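Local coordinates for disulfide bond protein A (Staphylococcus aureus, PDB 3BCI) that probably acts as a thiol:disulfide oxidoreductase in oxidative protein folding, using a redox-active cysteine pair in a thioredoxin-like fold, at residues Pro13-Tyr18 and Ala153-Glu158; Leu57-Ile62 and Asn94-Thr99. All coordinates share one frame; numbering follows the deposited sequence.

Contact 1. Residues Pro13-Tyr18 and Ala153-Glu158; sequences PLVVVY and AFINGE
Val16 and Phe154 form the hydrogen-bonded pair at the heart of this antiparallel strand pairing. The bond from Val16 N to Phe154 O measures 2.8 Å and is nearly straight (174°); Phe154 N returns one to Val16 O. The non-hydrogen-bonded pairs Val15-Ile155 and Val17-Ala153 flank it along the strands, their side chains on the opposite face, where Val15 CG2 lies 4.0 Å from Ile155 CG1 and helix 166-174 covers Ala153 and Ile155. On the other face, the Phe154 and Tyr18 rings meet rim to rim with planes nearly perpendicular (84°), Phe154 CD2 in the plane of the tyrosine ring, 3.6 Å from Tyr18 CE2. Strand 14-19 lies between 152-155 and the parallel strand 48-53, which bonds to Val15 and Val17, in the thioredoxin-type sheet.

Asn156 prolongs the pairing. With CG anti to its carbonyl carbon and beside its own backbone N (chi1 -71°), the side chain folds back from CB toward the first strand; CG lies 4.0 Å from Pro13 CA. OD1 accepts Leu14 N at 2.9 Å, the donor standing above the carbonyl plane, and ND2 lies 4.1 Å from Pro13 CB. Its backbone N donates to Leu14 O, which also receives a bond from a water at 3.0 Å; that water accepts Gly157 N.

Asn156 and Gly157 are the centre of a two-residue beta hairpin with a type I' turn. The side-chain amide replaces the strand carbonyl, so Leu14 keeps both backbone bonds at the end of the pairing, where the exposed turn and a water take over.

Contact 2. Residues Leu57-Ile62 and Asn94-Thr99; sequences LGKDSI and NKEWLT
Asp60 pushes its carboxylate into the bend made by Lys95 to Leu98. Lys95 comes first: its carbonyl O bonds to Lys22 NZ, the same ammonium that forms a salt bridge with Asp60 OD1 and also donates to Leu57 O, so one lysine ties both segments together. Glu96 centres an inverse gamma turn, its CA 3.3 Å from Asp60 CG. Its carboxylate lies along the CG and CD methylenes of Lys59, the charged ends not in contact (Lys59 NZ to Glu96 OE2, 5.3 Å). Glu96 OE2 also keeps 5.2 Å from Asp60 OD1, and any repulsion there is probably eased by Lys22.

Trp97 N stands 3.2 Å from Asp60 OD2 at too poor an angle to bond, whereas Leu98 N reaches OD2 at 2.9 Å and 160°, using the lone pair that points away from OD1. With CG between its own N and carbonyl carbon (chi1 59°), the Asp60 carboxylate lies against Glu96 and Leu98. Leu98 CG sits over the centre of the Trp97 ring, while CD1 packs 4.0 Å from Ser61 CA. Thr99 is the N-cap of helix 100-108, its OG1 bonded to Leu102 N.

Within the helical region that DsbA proteins insert into the thioredoxin fold, the bend joins the starts of helices 61-74 and 100-108, with Leu86 of helix 79-88 touching Trp97 and Leu98, and Ser61 reaching Asp20, just past strand 14-19.

The four segments come in the order 13-18, 57-62, 94-99, 153-158, so contact 2 falls within the long excursion that contact 1 brings back together. Their centres are 26 Å apart, on opposite sides of the chain's centre, with nearest atoms about 10 Å apart. Contact 1 belongs to the thioredoxin-type sheet; contact 2 joins helices of the insertion characteristic of DsbA proteins. Past strand 14-19, Asp20 and Lys22 bind contact 2 directly, and Cys23 and Cys26, the redox-active pair, sit at the N-terminal end of helix 24-42, Cys23 just ahead of it. This is consistent with an active site at the junction of sheet and helical region; the side chains of Val17 and Ser61 both lie near the cysteines.

Contact 1. Residues Pro13-Tyr18 and Ala153-Glu158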
loop_
_atom_site.group_PDB
_atom_site.type_symbol
_atom_site.label_atom_id
_atom_site.label_comp_id
_atom_site.label_asym_id
_atom_site.label_seq_id
_atom_site.Cartn_x
_atom_site.Cartn_y
_atom_site.Cartn_z
ATOM N N PRO A 13 1.983 -17.643 5.171
ATOM C CA PRO A 13 3.051 -16.642 5.170
ATOM C C PRO A 13 2.493 -15.210 5.190
ATOM O O PRO A 13 1.478 -14.916 4.563
ATOM C CB PRO A 13 3.788 -16.933 3.864
ATOM C CG PRO A 13 3.623 -18.425 3.706
ATOM C CD PRO A 13 2.185 -18.644 4.103
ATOM N N LEU A 14 3.149 -14.326 5.928
ATOM C CA LEU A 14 2.738 -12.928 5.946
ATOM C C LEU A 14 3.810 -12.130 5.199
ATOM O O LEU A 14 4.975 -12.114 5.599
ATOM C CB LEU A 14 2.632 -12.398 7.371
ATOM C CG LEU A 14 2.653 -10.867 7.481
ATOM C CD1 LEU A 14 1.338 -10.264 6.989
ATOM C CD2 LEU A 14 2.903 -10.481 8.924
ATOM N N VAL A 15 3.420 -11.483 4.107
ATOM C CA VAL A 15 4.362 -10.680 3.335
ATOM C C VAL A 15 4.114 -9.205 3.643
ATOM O O VAL A 15 3.016 -8.688 3.421
ATOM C CB VAL A 15 4.189 -10.917 1.819
ATOM C CG1 VAL A 15 5.159 -10.037 1.038
ATOM C CG2 VAL A 15 4.418 -12.397 1.493
ATOM N N VAL A 16 5.137 -8.530 4.162
ATOM C CA VAL A 16 5.019 -7.119 4.506
ATOM C C VAL A 16 5.964 -6.273 3.662
ATOM O O VAL A 16 7.160 -6.569 3.555
ATOM C CB VAL A 16 5.360 -6.859 5.991
ATOM C CG1 VAL A 16 5.167 -5.376 6.313
ATOM C CG2 VAL A 16 4.491 -7.723 6.893
ATOM N N VAL A 17 5.418 -5.225 3.059
ATOM C CA VAL A 17 6.212 -4.311 2.249
ATOM C C VAL A 17 6.091 -2.935 2.891
ATOM O O VAL A 17 4.983 -2.448 3.124
ATOM C CB VAL A 17 5.706 -4.238 0.785
ATOM C CG1 VAL A 17 6.395 -3.079 0.037
ATOM C CG2 VAL A 17 6.005 -5.551 0.070
ATOM N N TYR A 18 7.236 -2.336 3.201
ATOM C CA TYR A 18 7.288 -1.008 3.806
ATOM C C TYR A 18 7.584 0.001 2.713
ATOM O O TYR A 18 8.477 -0.213 1.895
ATOM C CB TYR A 18 8.393 -0.955 4.864
ATOM C CG TYR A 18 8.093 -1.756 6.108
ATOM C CD1 TYR A 18 7.358 -1.202 7.158
ATOM C CD2 TYR A 18 8.566 -3.062 6.248
ATOM C CE1 TYR A 18 7.109 -1.924 8.319
ATOM C CE2 TYR A 18 8.320 -3.796 7.404
ATOM C CZ TYR A 18 7.596 -3.221 8.437
ATOM O OH TYR A 18 7.390 -3.925 9.599
ATOM N N ALA A 153 11.091 -5.440 2.232
ATOM C CA ALA A 153 10.049 -6.444 2.376
ATOM C C ALA A 153 10.494 -7.578 3.276
ATOM O O ALA A 153 11.673 -7.912 3.330
ATOM C CB ALA A 153 9.653 -6.981 0.999
ATOM N N PHE A 154 9.532 -8.154 3.989
ATOM C CA PHE A 154 9.782 -9.255 4.905
ATOM C C PHE A 154 8.690 -10.308 4.748
ATOM O O PHE A 154 7.538 -9.981 4.467
ATOM C CB PHE A 154 9.776 -8.740 6.350
ATOM C CG PHE A 154 10.864 -7.743 6.645
ATOM C CD1 PHE A 154 12.080 -8.158 7.175
ATOM C CD2 PHE A 154 10.674 -6.390 6.381
ATOM C CE1 PHE A 154 13.096 -7.233 7.441
ATOM C CE2 PHE A 154 11.680 -5.460 6.642
ATOM C CZ PHE A 154 12.892 -5.879 7.172
ATOM N N ILE A 155 9.062 -11.571 4.920
ATOM C CA ILE A 155 8.107 -12.669 4.843
ATOM C C ILE A 155 8.269 -13.402 6.167
ATOM O O ILE A 155 9.317 -13.985 6.444
ATOM C CB ILE A 155 8.405 -13.604 3.654
ATOM C CG1 ILE A 155 8.293 -12.815 2.342
ATOM C CG2 ILE A 155 7.421 -14.766 3.656
ATOM C CD1 ILE A 155 8.483 -13.642 1.083
ATOM N N ASN A 156 7.227 -13.347 6.987
ATOM C CA ASN A 156 7.252 -13.939 8.317
ATOM C C ASN A 156 8.466 -13.405 9.066
ATOM O O ASN A 156 9.153 -14.146 9.773
ATOM C CB ASN A 156 7.301 -15.468 8.257
ATOM C CG ASN A 156 5.994 -16.071 7.783
ATOM O OD1 ASN A 156 4.944 -15.429 7.848
ATOM N ND2 ASN A 156 6.048 -17.312 7.315
ATOM N N GLY A 157 8.734 -12.115 8.882
ATOM C CA GLY A 157 9.844 -11.480 9.565
ATOM C C GLY A 157 11.219 -11.688 8.968
ATOM O O GLY A 157 12.184 -11.136 9.483
ATOM N N GLU A 158 11.316 -12.488 7.908
ATOM C CA GLU A 158 12.599 -12.741 7.249
ATOM C C GLU A 158 12.737 -11.746 6.105
ATOM O O GLU A 158 11.822 -11.583 5.293
ATOM C CB GLU A 158 12.648 -14.175 6.705
ATOM C CG GLU A 158 12.615 -15.242 7.780
ATOM C CD GLU A 158 13.996 -15.587 8.308
ATOM O OE1 GLU A 158 14.862 -14.687 8.372
ATOM O OE2 GLU A 158 14.209 -16.764 8.666
HETATM O O HOH W 1 6.749 -10.497 7.472
#

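Contact 2. Residues Leu57-Ile62 and Asn94-Thr99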
loop_
_atom_site.group_PDB
_atom_site.type_symbol
_atom_site.label_atom_id
_atom_site.label_comp_id
_atom_site.label_asym_id
_atom_site.label_seq_id
_atom_site.Cartn_x
_atom_site.Cartn_y
_atom_site.Cartn_z
ATOM N N LEU A 57 7.306 11.336 3.057
ATOM C CA LEU A 57 7.744 12.235 1.997
ATOM C C LEU A 57 6.880 13.472 1.748
ATOM O O LEU A 57 6.756 13.930 0.613
ATOM C CB LEU A 57 7.908 11.437 0.702
ATOM C CG LEU A 57 9.047 10.410 0.778
ATOM C CD1 LEU A 57 9.070 9.548 -0.476
ATOM C CD2 LEU A 57 10.381 11.147 0.948
ATOM N N GLY A 58 6.297 14.025 2.805
ATOM C CA GLY A 58 5.470 15.208 2.635
ATOM C C GLY A 58 4.152 15.115 3.377
ATOM O O GLY A 58 3.695 14.023 3.705
ATOM N N LYS A 59 3.529 16.263 3.628
ATOM C CA LYS A 59 2.266 16.303 4.355
ATOM C C LYS A 59 1.126 15.603 3.628
ATOM O O LYS A 59 0.124 15.258 4.243
ATOM C CB LYS A 59 1.874 17.754 4.658
ATOM C CG LYS A 59 1.856 18.651 3.440
ATOM C CD LYS A 59 1.522 20.103 3.785
ATOM C CE LYS A 59 0.023 20.347 3.947
ATOM N NZ LYS A 59 -0.519 19.933 5.271
ATOM N N ASP A 60 1.277 15.387 2.326
ATOM C CA ASP A 60 0.239 14.719 1.557
ATOM C C ASP A 60 0.398 13.196 1.578
ATOM O O ASP A 60 -0.511 12.470 1.180
ATOM C CB ASP A 60 0.237 15.236 0.115
ATOM C CG ASP A 60 1.565 15.029 -0.587
ATOM O OD1 ASP A 60 2.618 15.364 0.002
ATOM O OD2 ASP A 60 1.552 14.542 -1.736
ATOM N N SER A 61 1.549 12.717 2.046
ATOM C CA SER A 61 1.808 11.279 2.122
ATOM C C SER A 61 0.780 10.577 2.993
ATOM O O SER A 61 0.240 9.539 2.618
ATOM C CB SER A 61 3.205 11.000 2.696
ATOM O OG SER A 61 4.203 11.052 1.692
ATOM N N ILE A 62 0.512 11.152 4.158
ATOM C CA ILE A 62 -0.439 10.580 5.103
ATOM C C ILE A 62 -1.860 10.593 4.546
ATOM O O ILE A 62 -2.665 9.714 4.861
ATOM C CB ILE A 62 -0.402 11.349 6.453
ATOM C CG1 ILE A 62 -1.144 10.561 7.533
ATOM C CG2 ILE A 62 -1.022 12.734 6.286
ATOM C CD1 ILE A 62 -0.473 9.237 7.897
ATOM N N ASN A 94 8.714 16.050 -4.367
ATOM C CA ASN A 94 8.751 17.353 -3.712
ATOM C C ASN A 94 7.421 18.077 -3.879
ATOM O O ASN A 94 7.187 19.118 -3.267
ATOM C CB ASN A 94 9.901 18.203 -4.250
ATOM C CG ASN A 94 11.255 17.680 -3.813
ATOM O OD1 ASN A 94 11.489 17.442 -2.624
ATOM N ND2 ASN A 94 12.157 17.498 -4.772
ATOM N N LYS A 95 6.552 17.511 -4.710
ATOM C CA LYS A 95 5.228 18.071 -4.945
ATOM C C LYS A 95 4.237 17.362 -4.030
ATOM O O LYS A 95 4.383 16.170 -3.754
ATOM C CB LYS A 95 4.779 17.827 -6.387
ATOM C CG LYS A 95 5.524 18.589 -7.462
ATOM C CD LYS A 95 5.046 18.122 -8.832
ATOM C CE LYS A 95 5.631 18.951 -9.961
ATOM N NZ LYS A 95 5.086 20.337 -9.970
ATOM N N GLU A 96 3.232 18.092 -3.557
ATOM C CA GLU A 96 2.206 17.490 -2.717
ATOM C C GLU A 96 1.109 17.063 -3.689
ATOM O O GLU A 96 -0.001 17.591 -3.664
ATOM C CB GLU A 96 1.655 18.509 -1.715
ATOM C CG GLU A 96 2.724 19.230 -0.913
ATOM C CD GLU A 96 2.141 20.105 0.180
ATOM O OE1 GLU A 96 0.974 20.531 0.046
ATOM O OE2 GLU A 96 2.855 20.377 1.169
ATOM N N TRP A 97 1.441 16.107 -4.553
ATOM C CA TRP A 97 0.510 15.624 -5.561
ATOM C C TRP A 97 -0.619 14.730 -5.050
ATOM O O TRP A 97 -1.601 14.515 -5.761
ATOM C CB TRP A 97 1.269 14.892 -6.675
ATOM C CG TRP A 97 2.011 13.662 -6.224
ATOM C CD1 TRP A 97 3.255 13.610 -5.662
ATOM C CD2 TRP A 97 1.553 12.306 -6.310
ATOM N NE1 TRP A 97 3.601 12.304 -5.395
ATOM C CE2 TRP A 97 2.573 11.485 -5.781
ATOM C CE3 TRP A 97 0.376 11.707 -6.780
ATOM C CZ2 TRP A 97 2.455 10.088 -5.712
ATOM C CZ3 TRP A 97 0.257 10.321 -6.712
ATOM C CH2 TRP A 97 1.293 9.528 -6.180
ATOM N N LEU A 98 -0.490 14.205 -3.832
ATOM C CA LEU A 98 -1.537 13.349 -3.274
ATOM C C LEU A 98 -2.657 14.196 -2.676
ATOM O O LEU A 98 -2.897 14.182 -1.472
ATOM C CB LEU A 98 -0.962 12.403 -2.212
ATOM C CG LEU A 98 -0.113 11.249 -2.756
ATOM C CD1 LEU A 98 0.663 10.590 -1.626
ATOM C CD2 LEU A 98 -1.023 10.238 -3.455
ATOM N N THR A 99 -3.345 14.929 -3.544
ATOM C CA THR A 99 -4.445 15.793 -3.140
ATOM C C THR A 99 -5.737 14.985 -3.025
ATOM O O THR A 99 -5.841 13.883 -3.558
ATOM C CB THR A 99 -4.665 16.904 -4.175
ATOM O OG1 THR A 99 -5.076 16.319 -5.418
ATOM C CG2 THR A 99 -3.367 17.688 -4.406
#